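Local coordinates for esterase family protein (Staphylococcus aureus, PDB 7L0A), which probably hydrolyses S-formylglutathione to formate and glutathione, as a serine esterase of the esterase D family, at residues Asp108-His111 / Gln112-Leu116; Pro188-Leu191 / Leu192-Val196. One frame throughout, in Å; residues are numbered along the deposited sequence.

Contact 1: Asp108-His111 / Gln112-Leu116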
ATOM      1  N   ASP B 108      12.722   4.962   2.249  1.00 15.89           N
ATOM      2  CA  ASP B 108      12.983   4.045   3.351  1.00 15.44           C
ATOM      3  C   ASP B 108      11.716   3.280   3.723  1.00 16.99           C
ATOM      4  O   ASP B 108      11.757   2.057   3.902  1.00 18.91           O
ATOM      5  CB  ASP B 108      13.534   4.816   4.546  1.00 16.33           C
ATOM      6  CG  ASP B 108      14.992   5.232   4.370  1.00 24.15           C
ATOM      7  OD1 ASP B 108      15.659   4.777   3.409  1.00 26.48           O
ATOM      8  OD2 ASP B 108      15.468   6.027   5.214  1.00 22.43           O
ATOM      9  N   TYR B 109      10.580   3.985   3.837  1.00 14.24           N
ATOM     10  CA  TYR B 109       9.327   3.373   4.271  1.00 15.05           C
ATOM     11  C   TYR B 109       8.878   2.277   3.301  1.00 15.18           C
ATOM     12  O   TYR B 109       8.565   1.149   3.705  1.00 15.39           O
ATOM     13  CB  TYR B 109       8.268   4.478   4.402  1.00 14.74           C
ATOM     14  CG  TYR B 109       6.878   4.099   4.847  1.00 15.42           C
ATOM     15  CD1 TYR B 109       6.656   3.237   5.924  1.00 15.31           C
ATOM     16  CD2 TYR B 109       5.778   4.652   4.219  1.00 19.09           C
ATOM     17  CE1 TYR B 109       5.387   2.909   6.329  1.00 18.34           C
ATOM     18  CE2 TYR B 109       4.495   4.327   4.613  1.00 20.58           C
ATOM     19  CZ  TYR B 109       4.316   3.466   5.689  1.00 20.11           C
ATOM     20  OH  TYR B 109       3.025   3.162   6.088  1.00 23.37           O
ATOM     21  N   VAL B 110       8.877   2.581   2.000  1.00 14.78           N
ATOM     22  CA  VAL B 110       8.342   1.580   1.072  1.00 13.96           C
ATOM     23  C   VAL B 110       9.291   0.403   0.939  1.00 16.24           C
ATOM     24  O   VAL B 110       8.849  -0.717   0.674  1.00 16.54           O
ATOM     25  CB  VAL B 110       8.014   2.188  -0.303  1.00 13.43           C
ATOM     26  CG1 VAL B 110       6.928   3.270  -0.135  1.00 16.89           C
ATOM     27  CG2 VAL B 110       9.227   2.711  -1.055  1.00 14.06           C
ATOM     28  N   HIS B 111      10.599   0.616   1.104  1.00 13.83           N
ATOM     29  CA  HIS B 111      11.530  -0.511   1.062  1.00 14.47           C
ATOM     30  C   HIS B 111      11.468  -1.347   2.336  1.00 18.42           C
ATOM     31  O   HIS B 111      11.772  -2.544   2.281  1.00 21.20           O
ATOM     32  CB  HIS B 111      12.960  -0.067   0.803  1.00 14.59           C
ATOM     33  CG  HIS B 111      13.213   0.346  -0.622  1.00 15.91           C
ATOM     34  ND1 HIS B 111      12.863   1.588  -1.109  1.00 17.68           N
ATOM     35  CD2 HIS B 111      13.816  -0.301  -1.641  1.00 16.91           C
ATOM     36  CE1 HIS B 111      13.226   1.679  -2.379  1.00 17.70           C
ATOM     37  NE2 HIS B 111      13.820   0.543  -2.718  1.00 16.08           N
ATOM     38  N   GLN B 112      11.013  -0.784   3.451  1.00 16.31           N
ATOM     39  CA  GLN B 112      10.778  -1.606   4.634  1.00 18.30           C
ATOM     40  C   GLN B 112       9.505  -2.427   4.520  1.00 20.96           C
ATOM     41  O   GLN B 112       9.493  -3.610   4.882  1.00 20.78           O
ATOM     42  CB  GLN B 112      10.725  -0.755   5.907  1.00 16.14           C
ATOM     43  CG  GLN B 112      12.026  -0.076   6.300  1.00 19.51           C
ATOM     44  CD  GLN B 112      13.128  -1.049   6.674  1.00 29.07           C
ATOM     45  OE1 GLN B 112      13.068  -1.679   7.720  1.00 25.02           O
ATOM     46  NE2 GLN B 112      14.142  -1.160   5.826  1.00 27.32           N
ATOM     47  N   ILE B 113       8.400  -1.796   4.079  1.00 15.47           N
ATOM     48  CA  ILE B 113       7.102  -2.470   4.163  1.00 14.81           C
ATOM     49  C   ILE B 113       6.694  -3.238   2.910  1.00 21.02           C
ATOM     50  O   ILE B 113       5.721  -4.013   2.966  1.00 27.85           O
ATOM     51  CB  ILE B 113       5.921  -1.541   4.509  1.00 16.48           C
ATOM     52  CG1 ILE B 113       5.656  -0.462   3.459  1.00 18.93           C
ATOM     53  CG2 ILE B 113       6.113  -0.890   5.858  1.00 20.61           C
ATOM     54  CD1 ILE B 113       4.264   0.206   3.610  1.00 22.46           C
ATOM     55  N   PHE B 114       7.385  -3.050   1.788  1.00 15.66           N
ATOM     56  CA  PHE B 114       7.088  -3.760   0.553  1.00 14.44           C
ATOM     57  C   PHE B 114       8.282  -4.590   0.069  1.00 14.99           C
ATOM     58  O   PHE B 114       9.440  -4.347   0.459  1.00 18.45           O
ATOM     59  CB  PHE B 114       6.672  -2.821  -0.599  1.00 16.04           C
ATOM     60  CG  PHE B 114       5.343  -2.152  -0.419  1.00 14.43           C
ATOM     61  CD1 PHE B 114       4.170  -2.898  -0.423  1.00 21.55           C
ATOM     62  CD2 PHE B 114       5.255  -0.783  -0.304  1.00 15.19           C
ATOM     63  CE1 PHE B 114       2.945  -2.268  -0.271  1.00 21.81           C
ATOM     64  CE2 PHE B 114       4.038  -0.162  -0.156  1.00 18.44           C
ATOM     65  CZ  PHE B 114       2.881  -0.911  -0.141  1.00 18.23           C
ATOM     66  N   PRO B 115       8.035  -5.586  -0.801  1.00 17.74           N
ATOM     67  CA  PRO B 115       9.138  -6.462  -1.284  1.00 20.09           C
ATOM     68  C   PRO B 115       9.940  -5.841  -2.423  1.00 15.98           C
ATOM     69  O   PRO B 115       9.906  -6.278  -3.587  1.00 21.11           O
ATOM     70  CB  PRO B 115       8.378  -7.725  -1.718  1.00 20.84           C
ATOM     71  CG  PRO B 115       7.054  -7.200  -2.187  1.00 20.69           C
ATOM     72  CD  PRO B 115       6.712  -6.068  -1.228  1.00 17.09           C
ATOM     73  N   LEU B 116      10.652  -4.765  -2.096  1.00 16.68           N
ATOM     74  CA  LEU B 116      11.399  -3.967  -3.050  1.00 16.65           C
ATOM     75  C   LEU B 116      12.883  -4.206  -2.819  1.00 20.91           C
ATOM     76  O   LEU B 116      13.341  -4.226  -1.669  1.00 22.23           O
ATOM     77  CB  LEU B 116      11.093  -2.484  -2.867  1.00 17.80           C
ATOM     78  CG  LEU B 116       9.618  -2.088  -2.866  1.00 16.43           C
ATOM     79  CD1 LEU B 116       9.437  -0.617  -2.720  1.00 19.73           C
ATOM     80  CD2 LEU B 116       8.998  -2.602  -4.158  1.00 19.91           C
TER
HETATM   81  O   HOH W   1      11.056  -4.914   2.149  1.00 19.78           O
HETATM   82  O   HOH W   2      12.764  -5.348   0.656  1.00 26.84           O
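V110 O accepts the amide of F114 (N to O 3.0 Å), the last i to i+4 bond before the chain leaves the helix. One residue back, I113 N gives a straighter bond to Y109 O, with an N-H...O angle of 157°. Q112 N bonds to D108 O at 3.0 Å and makes a weak second hydrogen bond to Y109 O. H111 O, in the last turn of the helix, has water as its partner: P115, next in line, has no N-H to give. One water lies close to H111 O and F114 O, at distances so short that the bonding is doubtful. A second water lies 2.6 Å from L116 O; its approach to H111 O is long and weak. The H111 ring nitrogens are both satisfied outside these segments: ND1 with Y107 O, NE2 with N123 OD1. These two bonds fix the rotation of the imidazole. L116 CD1 lies over one ring face, and L116 CB meets H111 CD2 at 3.7 Å. L116 CD1 also reaches V110 CG2 (3.7 Å), which ties the returning chain to the helix. On another side, I113 CD1 makes a CH-pi contact with the Y109 ring, 4.2 Å from its centroid and offset toward the rim. The Y109 ring is placed there with CG anti to the backbone N (chi1 -180°). F38 of the second subunit stacks on Y109, and F114 meets F114 of that subunit. P115 then centres an inverse gamma turn. This is the C-terminal end of a helix packed on the sheet of an alpha/beta-hydrolase fold, here at the dimer interface.

Contact 2: Pro188-Leu191 / Leu192-Val196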
ATOM      1  N   PRO B 188      21.960  22.868  -8.671  1.00 18.54           N
ATOM      2  CA  PRO B 188      22.456  21.606  -9.240  1.00 20.88           C
ATOM      3  C   PRO B 188      23.879  21.686  -9.726  1.00 24.80           C
ATOM      4  O   PRO B 188      24.592  20.681  -9.691  1.00 23.40           O
ATOM      5  CB  PRO B 188      21.488  21.331 -10.394  1.00 17.67           C
ATOM      6  CG  PRO B 188      20.199  21.953  -9.913  1.00 19.77           C
ATOM      7  CD  PRO B 188      20.620  23.221  -9.201  1.00 20.24           C
ATOM      8  N   TYR B 189      24.311  22.852 -10.188  1.00 20.16           N
ATOM      9  CA  TYR B 189      25.671  22.990 -10.681  1.00 21.76           C
ATOM     10  C   TYR B 189      26.684  22.903  -9.545  1.00 25.51           C
ATOM     11  O   TYR B 189      27.754  22.313  -9.713  1.00 24.04           O
ATOM     12  CB  TYR B 189      25.778  24.314 -11.418  1.00 18.53           C
ATOM     13  CG  TYR B 189      25.265  24.328 -12.822  1.00 21.74           C
ATOM     14  CD1 TYR B 189      23.916  24.564 -13.086  1.00 23.04           C
ATOM     15  CD2 TYR B 189      26.125  24.138 -13.902  1.00 22.32           C
ATOM     16  CE1 TYR B 189      23.458  24.617 -14.377  1.00 22.92           C
ATOM     17  CE2 TYR B 189      25.657  24.182 -15.198  1.00 22.84           C
ATOM     18  CZ  TYR B 189      24.319  24.399 -15.423  1.00 22.55           C
ATOM     19  OH  TYR B 189      23.844  24.440 -16.730  1.00 27.19           O
ATOM     20  N   TYR B 190      26.353  23.462  -8.377  1.00 23.89           N
ATOM     21  CA  TYR B 190      27.200  23.309  -7.201  1.00 19.29           C
ATOM     22  C   TYR B 190      27.236  21.863  -6.743  1.00 21.74           C
ATOM     23  O   TYR B 190      28.300  21.343  -6.394  1.00 24.43           O
ATOM     24  CB  TYR B 190      26.688  24.207  -6.064  1.00 18.87           C
ATOM     25  CG  TYR B 190      27.395  24.011  -4.737  1.00 23.66           C
ATOM     26  CD1 TYR B 190      26.940  23.064  -3.809  1.00 24.82           C
ATOM     27  CD2 TYR B 190      28.504  24.763  -4.416  1.00 34.75           C
ATOM     28  CE1 TYR B 190      27.595  22.872  -2.619  1.00 30.97           C
ATOM     29  CE2 TYR B 190      29.151  24.587  -3.227  1.00 31.62           C
ATOM     30  CZ  TYR B 190      28.688  23.655  -2.329  1.00 32.33           C
ATOM     31  OH  TYR B 190      29.367  23.498  -1.141  1.00 43.81           O
ATOM     32  N   LEU B 191      26.083  21.191  -6.750  1.00 20.65           N
ATOM     33  CA  LEU B 191      26.072  19.791  -6.354  1.00 20.66           C
ATOM     34  C   LEU B 191      26.918  18.957  -7.301  1.00 24.64           C
ATOM     35  O   LEU B 191      27.581  17.995  -6.892  1.00 30.22           O
ATOM     36  CB  LEU B 191      24.647  19.281  -6.332  1.00 21.78           C
ATOM     37  CG  LEU B 191      23.720  19.868  -5.254  1.00 21.86           C
ATOM     38  CD1 LEU B 191      22.312  19.344  -5.479  1.00 20.41           C
ATOM     39  CD2 LEU B 191      24.214  19.487  -3.893  1.00 24.86           C
ATOM     40  N   LEU B 192      26.881  19.298  -8.582  1.00 22.18           N
ATOM     41  CA  LEU B 192      27.648  18.555  -9.572  1.00 21.21           C
ATOM     42  C   LEU B 192      29.137  18.699  -9.314  1.00 23.16           C
ATOM     43  O   LEU B 192      29.876  17.703  -9.294  1.00 30.45           O
ATOM     44  CB  LEU B 192      27.270  19.051 -10.958  1.00 30.03           C
ATOM     45  CG  LEU B 192      27.888  18.409 -12.196  1.00 29.26           C
ATOM     46  CD1 LEU B 192      27.610  16.932 -12.302  1.00 31.46           C
ATOM     47  CD2 LEU B 192      27.296  19.184 -13.380  1.00 26.62           C
ATOM     48  N   ASP B 193      29.584  19.934  -9.107  1.00 27.02           N
ATOM     49  CA  ASP B 193      30.994  20.180  -8.833  1.00 25.26           C
ATOM     50  C   ASP B 193      31.447  19.489  -7.555  1.00 36.72           C
ATOM     51  O   ASP B 193      32.575  18.983  -7.482  1.00 30.15           O
ATOM     52  CB  ASP B 193      31.252  21.675  -8.759  1.00 30.04           C
ATOM     53  CG  ASP B 193      31.123  22.363 -10.107  1.00 34.38           C
ATOM     54  OD1 ASP B 193      31.224  21.683 -11.161  1.00 31.18           O
ATOM     55  OD2 ASP B 193      30.935  23.598 -10.101  1.00 34.49           O
ATOM     56  N   LYS B 194      30.586  19.457  -6.538  1.00 30.32           N
ATOM     57  CA  LYS B 194      30.940  18.810  -5.284  1.00 30.32           C
ATOM     58  C   LYS B 194      30.998  17.292  -5.438  1.00 32.05           C
ATOM     59  O   LYS B 194      31.922  16.646  -4.928  1.00 33.33           O
ATOM     60  CB  LYS B 194      29.934  19.215  -4.205  1.00 26.68           C
ATOM     61  CG  LYS B 194      30.282  18.798  -2.796  1.00 32.96           C
ATOM     62  CD  LYS B 194      29.242  19.329  -1.831  1.00 40.63           C
ATOM     63  CE  LYS B 194      29.469  18.768  -0.435  1.00 49.99           C
ATOM     64  NZ  LYS B 194      29.169  17.307  -0.419  1.00 56.81           N
ATOM     65  N   ALA B 195      30.036  16.708  -6.161  1.00 28.40           N
ATOM     66  CA  ALA B 195      29.980  15.254  -6.296  1.00 31.10           C
ATOM     67  C   ALA B 195      31.252  14.711  -6.929  1.00 41.47           C
ATOM     68  O   ALA B 195      31.788  13.690  -6.481  1.00 36.32           O
ATOM     69  CB  ALA B 195      28.757  14.859  -7.125  1.00 29.86           C
ATOM     70  N   VAL B 196      31.724  15.369  -7.986  1.00 28.28           N
ATOM     71  CA  VAL B 196      32.969  14.989  -8.640  0.62 38.20           C
ATOM     72  C   VAL B 196      34.128  15.080  -7.655  1.00 46.48           C
ATOM     73  O   VAL B 196      34.983  14.180  -7.567  1.00 35.87           O
ATOM     74  CB  VAL B 196      33.192  15.883  -9.875  0.62 34.81           C
ATOM     75  CG1 VAL B 196      34.686  15.893 -10.249  0.62 40.80           C
ATOM     76  CG2 VAL B 196      32.273  15.451 -11.026  0.62 39.38           C
TER
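The Y190 ring meets K194 obliquely, one turn further along the helix. Its CE1 lies 4.0 Å from K194 CD, so the contact is with the aliphatic part of the lysine. With chi1 at 173° the Y190 ring swings away from its own N and lies along the helix beside K194. The lysine runs extended as far as CE and bends at its last torsion (chi4 -69°). Its NZ forms a salt bridge with E198, beyond the segment. The Y189 ring instead meets F222 of helix 216-228 edge-to-face. Along the helix the backbone bonds are regular. L192 N donates to P188 O at 2.9 Å. D193 N makes the straightest of these bonds, to Y189 O, with an N-H...O angle of 165°. K194 N then bonds to Y190 O, and A195 N to L191 O at 2.9 Å. The D193 carboxylate lies beside Y189 O, but its OD1 is hydrogen-bonded to Y225 OH on helix 216-228. On the buried side, L191 packs on K137 and T141 of helix 130-141. L192 reaches both that helix, at L140, and helix 216-228, at F222, Y225 and L226. A195 CB rests 3.4 Å from L191 O. These are the first turns of an amphipathic alpha-helix packed against two neighbouring helices of an alpha/beta-hydrolase domain.

Contact 1 comes first along the chain, at the end of helix 99-113, and contact 2 follows on helix 188-197. Their centres are 29 Å apart, and their nearest atoms are about 18 Å apart, so they do not touch. Both belong to one alpha/beta-hydrolase domain. Contact 1 packs on strands 9-17, 24-32 and 79-83, toward one end of the mixed sheet. It belongs to the dimer face, whereas contact 2 belongs to a surface helix of the same domain that no other chain of the assembly touches. Helix 130-141, beside contact 2, follows the predicted nucleophile S129. Both contacts lie away from the predicted charge-relay residues S129, D213 and H242.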